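Local coordinates for protein CBIX (Paracoccus pantotrophus, PDB 4CCS) that probably inserts ferrous iron into sirohydrochlorin, the terminal chelation step of siroheme biosynthesis in this denitrifying bacterium, at residues D166-L171 with S197-Q202; L123-G128 with A175-L180; Y60-A65 with F181-E186. All blocks are in the same frame, centred on the assembly; numbering follows the deposited sequence.

How the interactions relate
The contacts span the chain's two parallel sheets, both ordered 2-1-3-4. Along the sequence 60-65 comes first, then 123-128, 166-171, 175-180, 181-186 and 197-202, so interactions 1 and 2 alternate. Interaction 2 lies within the sheet of strands 152-157, 121-126, 175-179 and 204-205, and interaction 1 packs on it, their centres about 12 Å apart: Ala167 and Ala168 rest on Leu123, Phe201 on Ala175 and Cys177. Interaction 3 joins this half to the other through strand 57-61; its centre is about 14 Å from that of interaction 2, where Phe181 and Met64 touch the strand ends, and about 25 Å from that of interaction 1. Residues 175-180 lead directly into 181-186 at the junction.

Interaction 1: residues D166-L171 with S197-Q202; sequences DAARDL and SQAGFQ
Ala168 and Ala199 form the apolar centre of a partly buried contact between two helix ends, where the turn after helix 164-167 meets the C-terminal end of helix 192-199 beside the N-terminal parts of the two central strands, 121-126 and 175-179, of the C-terminal parallel sheet. Ala168 turns its methyl toward the other segment and meets that of Ala199, CB to CB at 3.6 Å. With such small side chains, the backbones come close: the CA atoms of Arg169 and Ala199 are 4.6 Å apart, and Arg169 CA directs a CH...O contact to Ala199 O. Phe201 extends the apolar patch, presenting its ring edge to Leu171, and Leu171 CD1 lies 3.9 Å from Phe201 CE1. Its CG stands anti to the backbone N (chi1 -173°), which carries the ring back beneath the helix end, against Leu196.

The outer margin is polar. Arg169 bends at chi3 and passes alongside the end of the helix, with Ala199 CA over one face of its guanidinium group. Arg169 NH2 donates to Gln198 O at 3.2 Å, a bent bond that reaches the carbonyl from above its plane. Arg169 NH1 makes a salt bridge with Asp166 OD1 at 3.3 Å, whose hydrogen bond is weak; OD1 lies in the guanidinium plane and ties the group loosely to its own turn. One water links Asp170 N to Ala199 O, and another lies between Leu171 O and Gln202 NE2, 2.7 Å from Leu171 O.

Gly200, with positive phi and two bonds back into the last turn, closes helix 192-199 in a Schellman motif. With the turn after 164-167 this helix packs on one face of the parallel sheet, in a three-layer alpha/beta domain as in the chelatase clan.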
ATOM      1  N   ASP A 166      11.120  14.198  11.602  1.00 22.54           N
ATOM      2  CA  ASP A 166      11.249  15.625  11.302  1.00 21.85           C
ATOM      3  C   ASP A 166       9.948  16.203  10.722  1.00 23.12           C
ATOM      4  O   ASP A 166       9.514  17.274  11.142  1.00 21.68           O
ATOM      5  CB  ASP A 166      12.407  15.860  10.317  1.00 23.58           C
ATOM      6  CG  ASP A 166      13.773  15.557  10.910  1.00 33.18           C
ATOM      7  OD1 ASP A 166      13.970  15.826  12.114  1.00 34.19           O
ATOM      8  OD2 ASP A 166      14.633  15.037  10.174  1.00 36.80           O
ATOM      9  N   ALA A 167       9.353  15.496   9.743  1.00 18.30           N
ATOM     10  CA  ALA A 167       8.138  15.898   9.021  1.00 18.28           C
ATOM     11  C   ALA A 167       6.905  16.026   9.913  1.00 21.54           C
ATOM     12  O   ALA A 167       6.059  16.894   9.661  1.00 20.05           O
ATOM     13  CB  ALA A 167       7.865  14.925   7.880  1.00 19.29           C
ATOM     14  N   ALA A 168       6.812  15.186  10.963  1.00 18.21           N
ATOM     15  CA  ALA A 168       5.689  15.225  11.900  1.00 18.38           C
ATOM     16  C   ALA A 168       5.896  16.211  13.050  1.00 23.00           C
ATOM     17  O   ALA A 168       4.984  16.397  13.843  1.00 23.04           O
ATOM     18  CB  ALA A 168       5.425  13.830  12.458  1.00 18.64           C
ATOM     19  N   ARG A 169       7.078  16.826  13.157  1.00 20.20           N
ATOM     20  CA  ARG A 169       7.384  17.765  14.245  1.00 21.03           C
ATOM     21  C   ARG A 169       6.758  19.153  13.978  1.00 26.62           C
ATOM     22  O   ARG A 169       6.592  19.542  12.825  1.00 26.19           O
ATOM     23  CB  ARG A 169       8.918  17.848  14.471  1.00 21.53           C
ATOM     24  CG  ARG A 169       9.329  18.565  15.769  1.00 29.84           C
ATOM     25  CD  ARG A 169      10.811  18.452  16.059  1.00 39.71           C
ATOM     26  NE  ARG A 169      11.139  17.168  16.681  1.00 55.79           N
ATOM     27  CZ  ARG A 169      11.872  16.220  16.106  1.00 72.28           C
ATOM     28  NH1 ARG A 169      12.386  16.409  14.896  1.00 63.85           N
ATOM     29  NH2 ARG A 169      12.111  15.081  16.742  1.00 54.82           N
ATOM     30  N   ASP A 170       6.363  19.862  15.051  1.00 26.13           N
ATOM     31  CA  ASP A 170       5.776  21.212  15.022  1.00 27.06           C
ATOM     32  C   ASP A 170       4.483  21.326  14.173  1.00 30.89           C
ATOM     33  O   ASP A 170       4.225  22.367  13.562  1.00 30.08           O
ATOM     34  CB  ASP A 170       6.833  22.263  14.599  1.00 29.46           C
ATOM     35  CG  ASP A 170       8.059  22.252  15.484  1.00 37.46           C
ATOM     36  OD1 ASP A 170       7.896  22.282  16.721  1.00 36.78           O
ATOM     37  OD2 ASP A 170       9.182  22.168  14.940  1.00 47.33           O
ATOM     38  N   LEU A 171       3.649  20.274  14.182  1.00 26.66           N
ATOM     39  CA  LEU A 171       2.354  20.306  13.502  1.00 26.25           C
ATOM     40  C   LEU A 171       1.294  20.608  14.567  1.00 31.00           C
ATOM     41  O   LEU A 171       1.561  20.355  15.745  1.00 31.13           O
ATOM     42  CB  LEU A 171       2.040  18.977  12.774  1.00 25.80           C
ATOM     43  CG  LEU A 171       2.964  18.586  11.604  1.00 29.90           C
ATOM     44  CD1 LEU A 171       2.512  17.276  10.965  1.00 30.05           C
ATOM     45  CD2 LEU A 171       3.000  19.663  10.536  1.00 32.71           C
ATOM     46  N   SER A 197       6.167   9.461  18.003  1.00 18.80           N
ATOM     47  CA  SER A 197       6.363   9.817  19.417  1.00 19.25           C
ATOM     48  C   SER A 197       7.581  10.747  19.531  1.00 23.86           C
ATOM     49  O   SER A 197       7.487  11.780  20.202  1.00 23.52           O
ATOM     50  CB  SER A 197       6.566   8.566  20.272  1.00 21.84           C
ATOM     51  OG  SER A 197       6.942   8.930  21.592  1.00 25.77           O
ATOM     52  N   GLN A 198       8.711  10.393  18.865  1.00 22.29           N
ATOM     53  CA  GLN A 198       9.927  11.223  18.843  1.00 23.48           C
ATOM     54  C   GLN A 198       9.617  12.608  18.279  1.00 24.99           C
ATOM     55  O   GLN A 198      10.149  13.599  18.777  1.00 24.33           O
ATOM     56  CB  GLN A 198      11.040  10.564  18.007  1.00 26.15           C
ATOM     57  CG  GLN A 198      11.980   9.681  18.826  1.00 59.29           C
ATOM     58  CD  GLN A 198      12.505   8.496  18.040  1.00 88.45           C
ATOM     59  OE1 GLN A 198      13.002   8.628  16.912  1.00 87.06           O
ATOM     60  NE2 GLN A 198      12.435   7.302  18.626  1.00 81.29           N
ATOM     61  N   ALA A 199       8.728  12.684  17.269  1.00 21.00           N
ATOM     62  CA  ALA A 199       8.344  13.968  16.656  1.00 20.89           C
ATOM     63  C   ALA A 199       7.472  14.827  17.563  1.00 23.64           C
ATOM     64  O   ALA A 199       7.370  16.031  17.341  1.00 24.06           O
ATOM     65  CB  ALA A 199       7.613  13.721  15.336  1.00 21.36           C
ATOM     66  N   GLY A 200       6.791  14.205  18.539  1.00 20.93           N
ATOM     67  CA  GLY A 200       5.852  14.888  19.426  1.00 20.57           C
ATOM     68  C   GLY A 200       4.536  15.102  18.679  1.00 23.30           C
ATOM     69  O   GLY A 200       3.842  16.093  18.930  1.00 23.18           O
ATOM     70  N   PHE A 201       4.202  14.191  17.735  1.00 18.70           N
ATOM     71  CA  PHE A 201       2.977  14.291  16.942  1.00 18.17           C
ATOM     72  C   PHE A 201       1.737  14.212  17.847  1.00 22.80           C
ATOM     73  O   PHE A 201       1.609  13.276  18.633  1.00 22.84           O
ATOM     74  CB  PHE A 201       2.943  13.230  15.833  1.00 18.74           C
ATOM     75  CG  PHE A 201       1.780  13.373  14.875  1.00 19.29           C
ATOM     76  CD1 PHE A 201       1.696  14.465  14.013  1.00 21.36           C
ATOM     77  CD2 PHE A 201       0.767  12.420  14.840  1.00 19.53           C
ATOM     78  CE1 PHE A 201       0.609  14.604  13.137  1.00 21.37           C
ATOM     79  CE2 PHE A 201      -0.310  12.551  13.949  1.00 22.09           C
ATOM     80  CZ  PHE A 201      -0.383  13.644  13.111  1.00 20.62           C
ATOM     81  N   GLN A 202       0.866  15.218  17.763  1.00 19.80           N
ATOM     82  CA  GLN A 202      -0.336  15.334  18.604  1.00 20.42           C
ATOM     83  C   GLN A 202      -1.622  14.948  17.887  1.00 24.64           C
ATOM     84  O   GLN A 202      -2.679  14.896  18.524  1.00 24.16           O
ATOM     85  CB  GLN A 202      -0.506  16.791  19.084  1.00 22.21           C
ATOM     86  CG  GLN A 202       0.697  17.401  19.784  1.00 39.95           C
ATOM     87  CD  GLN A 202       0.498  18.886  20.006  1.00 69.57           C
ATOM     88  OE1 GLN A 202      -0.369  19.302  20.780  1.00 66.47           O
ATOM     89  NE2 GLN A 202       1.284  19.730  19.332  1.00 62.46           N
TER
HETATM   90  O   HOH W   1       6.040  18.406  17.716  1.00 36.21           O
HETATM   91  O   HOH W   2       0.937  17.284  15.874  1.00 25.97           O
HETATM   92  O   HOH W   3       3.598  20.353  17.575  1.00 45.61           O

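Interaction 2: residues L123-G128 with A175-L180; sequences LVAAHG and AICLPL
Cys177 SG lies against the methyl group of Ala125, 3.7 Å from Ala125 CB, and also touches Leu123 CD2 at 4.1 Å. With chi1 at 177° the sulfur is carried over toward strand 121-126, where it rests beside Ala125 and Leu123 on one face. Ile164 of the helix 164-167 covers Leu123 and Ala125 here.

Through the sheet, Val124 and Leu180 meet at an oblique angle on the other face. Val124 turns its CG1 branch to Leu180, 4.0 Å from Leu180 CB and nearly as close to Leu180 CD2, while Ala126 CB meets the same Leu180 CB from further along the strand. Helices 98-113 and 134-146 lie over this side, the latter touching both Val124 and Leu180.

The strands 121-126 and 175-179 are central neighbours in the parallel, 2-1-3-4 sheet of a Rossmann-like chelatase domain, running at 27° to each other. Leu123 pairs with Cys177, Val124 with Leu178 and Ala125 with Pro179. Leu123 and Ala125 each use both their N-H and C=O in the ladder; the bond from Leu180 N to Ala125 O, at 2.7 Å, is the shortest of the four. Pro179 has no N-H to give, but its CA approaches Ala125 O in a CH...O contact.

Beyond the ladder, a water accepts from His127 N and donates to Leu180 O. His127 turns its ring off the strands, and ND1 is hydrogen-bonded to Asp190.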
ATOM      1  N   LEU A 123      -0.563  14.579   6.911  1.00 16.27           N
ATOM      2  CA  LEU A 123       0.760  13.963   6.810  1.00 15.87           C
ATOM      3  C   LEU A 123       0.648  12.553   6.216  1.00 18.91           C
ATOM      4  O   LEU A 123       0.012  11.671   6.799  1.00 19.09           O
ATOM      5  CB  LEU A 123       1.478  13.937   8.168  1.00 16.14           C
ATOM      6  CG  LEU A 123       2.894  13.348   8.192  1.00 19.98           C
ATOM      7  CD1 LEU A 123       3.901  14.246   7.433  1.00 20.90           C
ATOM      8  CD2 LEU A 123       3.342  13.137   9.622  1.00 21.89           C
ATOM      9  N   VAL A 124       1.263  12.359   5.056  1.00 14.87           N
ATOM     10  CA  VAL A 124       1.279  11.063   4.382  1.00 14.49           C
ATOM     11  C   VAL A 124       2.606  10.421   4.821  1.00 18.90           C
ATOM     12  O   VAL A 124       3.677  10.954   4.500  1.00 18.48           O
ATOM     13  CB  VAL A 124       1.171  11.214   2.840  1.00 16.39           C
ATOM     14  CG1 VAL A 124       1.414   9.881   2.130  1.00 16.34           C
ATOM     15  CG2 VAL A 124      -0.178  11.818   2.434  1.00 15.82           C
ATOM     16  N   ALA A 125       2.531   9.332   5.606  1.00 15.57           N
ATOM     17  CA  ALA A 125       3.736   8.634   6.082  1.00 15.24           C
ATOM     18  C   ALA A 125       3.979   7.395   5.239  1.00 17.70           C
ATOM     19  O   ALA A 125       3.077   6.589   5.071  1.00 17.49           O
ATOM     20  CB  ALA A 125       3.578   8.257   7.553  1.00 16.02           C
ATOM     21  N   ALA A 126       5.184   7.241   4.678  1.00 13.54           N
ATOM     22  CA  ALA A 126       5.461   6.107   3.810  1.00 13.90           C
ATOM     23  C   ALA A 126       6.882   5.585   4.001  1.00 17.32           C
ATOM     24  O   ALA A 126       7.727   6.281   4.574  1.00 16.73           O
ATOM     25  CB  ALA A 126       5.225   6.506   2.349  1.00 14.53           C
ATOM     26  N   HIS A 127       7.138   4.353   3.547  1.00 14.54           N
ATOM     27  CA  HIS A 127       8.460   3.750   3.670  1.00 15.32           C
ATOM     28  C   HIS A 127       9.498   4.546   2.884  1.00 21.05           C
ATOM     29  O   HIS A 127      10.579   4.831   3.401  1.00 20.29           O
ATOM     30  CB  HIS A 127       8.445   2.279   3.200  1.00 16.16           C
ATOM     31  CG  HIS A 127       9.743   1.563   3.453  1.00 19.56           C
ATOM     32  ND1 HIS A 127      10.108   1.153   4.731  1.00 21.36           N
ATOM     33  CD2 HIS A 127      10.700   1.163   2.580  1.00 21.45           C
ATOM     34  CE1 HIS A 127      11.274   0.534   4.598  1.00 21.05           C
ATOM     35  NE2 HIS A 127      11.665   0.503   3.319  1.00 21.36           N
ATOM     36  N   GLY A 128       9.164   4.919   1.643  1.00 19.34           N
ATOM     37  CA  GLY A 128      10.101   5.599   0.763  1.00 20.21           C
ATOM     38  C   GLY A 128      11.100   4.542   0.264  1.00 24.99           C
ATOM     39  O   GLY A 128      10.812   3.348   0.310  1.00 22.15           O
ATOM     40  N   ALA A 175      -4.452  17.588  13.074  1.00 21.26           N
ATOM     41  CA  ALA A 175      -3.613  16.966  12.064  1.00 19.19           C
ATOM     42  C   ALA A 175      -3.951  15.493  11.977  1.00 20.27           C
ATOM     43  O   ALA A 175      -4.328  14.876  12.979  1.00 20.00           O
ATOM     44  CB  ALA A 175      -2.137  17.151  12.415  1.00 20.03           C
ATOM     45  N   ILE A 176      -3.856  14.931  10.767  1.00 15.70           N
ATOM     46  CA  ILE A 176      -4.148  13.521  10.523  1.00 15.03           C
ATOM     47  C   ILE A 176      -2.974  12.935   9.758  1.00 19.47           C
ATOM     48  O   ILE A 176      -2.578  13.475   8.718  1.00 18.72           O
ATOM     49  CB  ILE A 176      -5.475  13.306   9.725  1.00 17.73           C
ATOM     50  CG1 ILE A 176      -6.722  13.783  10.493  1.00 18.63           C
ATOM     51  CG2 ILE A 176      -5.643  11.849   9.281  1.00 16.95           C
ATOM     52  CD1 ILE A 176      -7.956  14.023   9.636  1.00 24.54           C
ATOM     53  N   CYS A 177      -2.457  11.805  10.258  1.00 15.39           N
ATOM     54  CA  CYS A 177      -1.419  11.041   9.592  1.00 14.59           C
ATOM     55  C   CYS A 177      -2.016   9.743   9.005  1.00 17.06           C
ATOM     56  O   CYS A 177      -2.590   8.918   9.730  1.00 16.70           O
ATOM     57  CB  CYS A 177      -0.256  10.740  10.536  1.00 15.14           C
ATOM     58  SG  CYS A 177       1.033   9.714   9.789  1.00 18.94           S
ATOM     59  N   LEU A 178      -1.869   9.569   7.689  1.00 13.85           N
ATOM     60  CA  LEU A 178      -2.288   8.366   6.978  1.00 13.84           C
ATOM     61  C   LEU A 178      -1.032   7.561   6.576  1.00 16.54           C
ATOM     62  O   LEU A 178      -0.219   8.067   5.783  1.00 15.45           O
ATOM     63  CB  LEU A 178      -3.109   8.734   5.725  1.00 14.68           C
ATOM     64  CG  LEU A 178      -3.536   7.548   4.839  1.00 19.70           C
ATOM     65  CD1 LEU A 178      -4.432   6.528   5.624  1.00 19.61           C
ATOM     66  CD2 LEU A 178      -4.243   8.049   3.596  1.00 20.74           C
ATOM     67  N   PRO A 179      -0.875   6.314   7.089  1.00 14.36           N
ATOM     68  CA  PRO A 179       0.277   5.477   6.703  1.00 13.79           C
ATOM     69  C   PRO A 179       0.012   4.873   5.330  1.00 17.49           C
ATOM     70  O   PRO A 179      -0.942   4.109   5.142  1.00 15.96           O
ATOM     71  CB  PRO A 179       0.329   4.393   7.793  1.00 15.37           C
ATOM     72  CG  PRO A 179      -0.411   4.982   8.956  1.00 19.14           C
ATOM     73  CD  PRO A 179      -1.518   5.786   8.307  1.00 14.98           C
ATOM     74  N   LEU A 180       0.855   5.236   4.361  1.00 13.96           N
ATOM     75  CA  LEU A 180       0.717   4.762   3.003  1.00 14.51           C
ATOM     76  C   LEU A 180       1.476   3.445   2.855  1.00 17.30           C
ATOM     77  O   LEU A 180       2.572   3.408   2.301  1.00 15.86           O
ATOM     78  CB  LEU A 180       1.171   5.871   2.029  1.00 15.02           C
ATOM     79  CG  LEU A 180       0.727   5.726   0.584  1.00 19.06           C
ATOM     80  CD1 LEU A 180      -0.743   6.104   0.440  1.00 19.44           C
ATOM     81  CD2 LEU A 180       1.601   6.605  -0.322  1.00 21.08           C
TER
HETATM   82  O   HOH W   4       5.163   2.748   2.094  1.00 15.66           O

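Interaction 3: residues Y60-A65 with F181-E186; sequences YPLFMA and FATQAE
This junction of the two Rossmann-like halves brings together the C-terminal end of strand 57-61 and the N-terminal end of helix 184-189, with Leu62 and Met64 meeting Ala182 and Thr183. In class II chelatases the cleft between two such domains holds the tetrapyrrole and metal, and strand ends such as these probably border it here; the present contact is buried near the centre of the chain.

Ala182 is the wedge. Its CB lies 3.4 Å from Leu62 O and 4.0 Å from Leu62 CB, while Met64 SD also rests against Ala182, 3.9 Å from Ala182 CB and slightly nearer to Ala182 N. The methionine chain is folded, bent at chi2 and again at chi3 (-66°), and this double bend places the sulfur at the start of the loop. Leu62 is the centre of an inverse gamma turn, closed by a weak bond from Phe63 N to Pro61 O, which turns the chain away from the strand direction. Leu62 CD1 touches Thr183 CG2 at 3.9 Å. Helices 215-226 and 16-30 cover Leu62 further.

Two waters bridge Leu62 O and the Glu186 carboxylate. One lies within hydrogen-bonding distance of Leu62 O and Glu186 OE1, the other of Leu62 O and Glu186 OE2, so that the carbonyl and the carboxylate are linked twice over without touching. Glu186 also lies against His10 from the other half.

Thr183 sets the helix start and fixes the glutamate. At the N-cap, Thr183 OG1 sits between the backbone N and carbonyl carbon (chi1 72°) and accepts from Glu186 N at 3.2 Å in a nearly straight bond. The same Thr183 OG1 donates at 2.8 Å to Glu186 OE1, which receives it through the anti lone pair, away from OE2.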
ATOM      1  N   TYR A  60      -1.085  -9.449  -9.206  1.00 22.60           N
ATOM      2  CA  TYR A  60      -1.380  -8.111  -8.680  1.00 21.57           C
ATOM      3  C   TYR A  60      -0.396  -7.890  -7.506  1.00 21.91           C
ATOM      4  O   TYR A  60      -0.598  -8.453  -6.428  1.00 20.41           O
ATOM      5  CB  TYR A  60      -2.839  -7.929  -8.229  1.00 21.78           C
ATOM      6  CG  TYR A  60      -3.151  -6.516  -7.768  1.00 22.16           C
ATOM      7  CD1 TYR A  60      -2.966  -6.136  -6.439  1.00 22.58           C
ATOM      8  CD2 TYR A  60      -3.630  -5.558  -8.660  1.00 22.16           C
ATOM      9  CE1 TYR A  60      -3.234  -4.834  -6.014  1.00 21.45           C
ATOM     10  CE2 TYR A  60      -3.914  -4.257  -8.242  1.00 22.93           C
ATOM     11  CZ  TYR A  60      -3.702  -3.896  -6.919  1.00 26.81           C
ATOM     12  OH  TYR A  60      -4.005  -2.623  -6.496  1.00 23.70           O
ATOM     13  N   PRO A  61       0.670  -7.111  -7.727  1.00 18.96           N
ATOM     14  CA  PRO A  61       1.656  -6.885  -6.664  1.00 18.15           C
ATOM     15  C   PRO A  61       1.230  -5.794  -5.676  1.00 22.64           C
ATOM     16  O   PRO A  61       0.915  -4.669  -6.080  1.00 20.07           O
ATOM     17  CB  PRO A  61       2.934  -6.521  -7.425  1.00 19.58           C
ATOM     18  CG  PRO A  61       2.478  -6.012  -8.773  1.00 24.31           C
ATOM     19  CD  PRO A  61       1.024  -6.379  -8.968  1.00 19.82           C
ATOM     20  N   LEU A  62       1.256  -6.112  -4.369  1.00 21.22           N
ATOM     21  CA  LEU A  62       0.955  -5.124  -3.319  1.00 21.87           C
ATOM     22  C   LEU A  62       2.201  -4.255  -3.038  1.00 24.62           C
ATOM     23  O   LEU A  62       2.642  -4.138  -1.893  1.00 24.71           O
ATOM     24  CB  LEU A  62       0.472  -5.821  -2.029  1.00 22.34           C
ATOM     25  CG  LEU A  62      -0.900  -6.499  -2.057  1.00 26.07           C
ATOM     26  CD1 LEU A  62      -1.170  -7.213  -0.728  1.00 25.47           C
ATOM     27  CD2 LEU A  62      -2.023  -5.489  -2.316  1.00 28.91           C
ATOM     28  N   PHE A  63       2.803  -3.700  -4.093  1.00 20.40           N
ATOM     29  CA  PHE A  63       4.011  -2.876  -3.974  1.00 20.77           C
ATOM     30  C   PHE A  63       3.630  -1.401  -4.095  1.00 25.11           C
ATOM     31  O   PHE A  63       2.583  -1.100  -4.668  1.00 22.93           O
ATOM     32  CB  PHE A  63       5.067  -3.283  -5.018  1.00 22.12           C
ATOM     33  CG  PHE A  63       5.442  -4.756  -5.101  1.00 23.25           C
ATOM     34  CD1 PHE A  63       5.142  -5.634  -4.059  1.00 24.88           C
ATOM     35  CD2 PHE A  63       6.154  -5.248  -6.194  1.00 24.43           C
ATOM     36  CE1 PHE A  63       5.500  -6.989  -4.133  1.00 25.66           C
ATOM     37  CE2 PHE A  63       6.505  -6.602  -6.270  1.00 27.02           C
ATOM     38  CZ  PHE A  63       6.180  -7.461  -5.239  1.00 24.68           C
ATOM     39  N   MET A  64       4.458  -0.487  -3.540  1.00 22.87           N
ATOM     40  CA  MET A  64       4.164   0.956  -3.558  1.00 22.17           C
ATOM     41  C   MET A  64       4.554   1.672  -4.856  1.00 28.80           C
ATOM     42  O   MET A  64       4.062   2.773  -5.116  1.00 29.20           O
ATOM     43  CB  MET A  64       4.791   1.672  -2.340  1.00 23.74           C
ATOM     44  CG  MET A  64       4.307   1.151  -0.981  1.00 25.92           C
ATOM     45  SD  MET A  64       2.536   0.776  -0.816  1.00 29.12           S
ATOM     46  CE  MET A  64       1.796   2.402  -0.983  1.00 25.91           C
ATOM     47  N   ALA A  65       5.458   1.083  -5.641  1.00 28.12           N
ATOM     48  CA  ALA A  65       5.907   1.658  -6.920  1.00 29.84           C
ATOM     49  C   ALA A  65       6.489   0.576  -7.817  1.00 35.32           C
ATOM     50  O   ALA A  65       6.665  -0.564  -7.382  1.00 34.03           O
ATOM     51  CB  ALA A  65       6.951   2.754  -6.680  1.00 30.71           C
ATOM     52  N   PHE A 181       0.886   2.363   3.428  1.00 13.60           N
ATOM     53  CA  PHE A 181       1.428   1.000   3.427  1.00 13.44           C
ATOM     54  C   PHE A 181       0.357   0.032   2.894  1.00 17.87           C
ATOM     55  O   PHE A 181      -0.814   0.133   3.274  1.00 16.47           O
ATOM     56  CB  PHE A 181       1.854   0.587   4.849  1.00 14.66           C
ATOM     57  CG  PHE A 181       3.090   1.298   5.363  1.00 14.95           C
ATOM     58  CD1 PHE A 181       3.008   2.589   5.881  1.00 17.27           C
ATOM     59  CD2 PHE A 181       4.339   0.691   5.291  1.00 16.52           C
ATOM     60  CE1 PHE A 181       4.157   3.261   6.323  1.00 17.13           C
ATOM     61  CE2 PHE A 181       5.484   1.348   5.768  1.00 18.15           C
ATOM     62  CZ  PHE A 181       5.385   2.626   6.277  1.00 16.43           C
ATOM     63  N   ALA A 182       0.781  -0.918   2.052  1.00 15.71           N
ATOM     64  CA  ALA A 182      -0.109  -1.903   1.437  1.00 16.05           C
ATOM     65  C   ALA A 182      -0.466  -3.059   2.370  1.00 20.40           C
ATOM     66  O   ALA A 182      -1.521  -3.663   2.187  1.00 19.86           O
ATOM     67  CB  ALA A 182       0.518  -2.438   0.160  1.00 16.74           C
ATOM     68  N   THR A 183       0.417  -3.398   3.343  1.00 15.33           N
ATOM     69  CA  THR A 183       0.158  -4.508   4.279  1.00 15.00           C
ATOM     70  C   THR A 183       0.467  -4.118   5.698  1.00 18.18           C
ATOM     71  O   THR A 183       1.316  -3.246   5.925  1.00 16.83           O
ATOM     72  CB  THR A 183       0.974  -5.780   3.925  1.00 19.56           C
ATOM     73  OG1 THR A 183       2.364  -5.590   4.234  1.00 17.10           O
ATOM     74  CG2 THR A 183       0.788  -6.243   2.477  1.00 16.33           C
ATOM     75  N   GLN A 184      -0.193  -4.790   6.655  1.00 15.39           N
ATOM     76  CA  GLN A 184       0.060  -4.569   8.078  1.00 16.35           C
ATOM     77  C   GLN A 184       1.495  -4.992   8.440  1.00 18.20           C
ATOM     78  O   GLN A 184       2.148  -4.273   9.191  1.00 17.98           O
ATOM     79  CB  GLN A 184      -0.987  -5.283   8.973  1.00 18.20           C
ATOM     80  CG  GLN A 184      -0.814  -5.002  10.489  1.00 26.90           C
ATOM     81  CD  GLN A 184      -1.199  -3.581  10.880  1.00 50.25           C
ATOM     82  OE1 GLN A 184      -0.427  -2.630  10.739  1.00 38.84           O
ATOM     83  NE2 GLN A 184      -2.408  -3.393  11.392  1.00 54.15           N
ATOM     84  N   ALA A 185       2.006  -6.107   7.865  1.00 15.73           N
ATOM     85  CA  ALA A 185       3.368  -6.595   8.172  1.00 15.78           C
ATOM     86  C   ALA A 185       4.428  -5.540   7.825  1.00 17.30           C
ATOM     87  O   ALA A 185       5.278  -5.239   8.660  1.00 15.83           O
ATOM     88  CB  ALA A 185       3.652  -7.914   7.457  1.00 16.84           C
ATOM     89  N   GLU A 186       4.317  -4.902   6.637  1.00 14.66           N
ATOM     90  CA  GLU A 186       5.262  -3.845   6.253  1.00 14.47           C
ATOM     91  C   GLU A 186       5.115  -2.613   7.136  1.00 17.13           C
ATOM     92  O   GLU A 186       6.124  -2.014   7.514  1.00 17.66           O
ATOM     93  CB  GLU A 186       5.125  -3.486   4.778  1.00 15.55           C
ATOM     94  CG  GLU A 186       5.550  -4.631   3.879  1.00 17.61           C
ATOM     95  CD  GLU A 186       5.090  -4.432   2.457  1.00 25.28           C
ATOM     96  OE1 GLU A 186       3.869  -4.504   2.185  1.00 21.77           O
ATOM     97  OE2 GLU A 186       5.966  -4.167   1.613  1.00 19.61           O
TER
HETATM   98  O   HOH W   5       3.592  -6.020  -0.038  1.00 16.37           O
HETATM   99  O   HOH W   6       4.968  -2.886  -0.512  1.00 26.59           O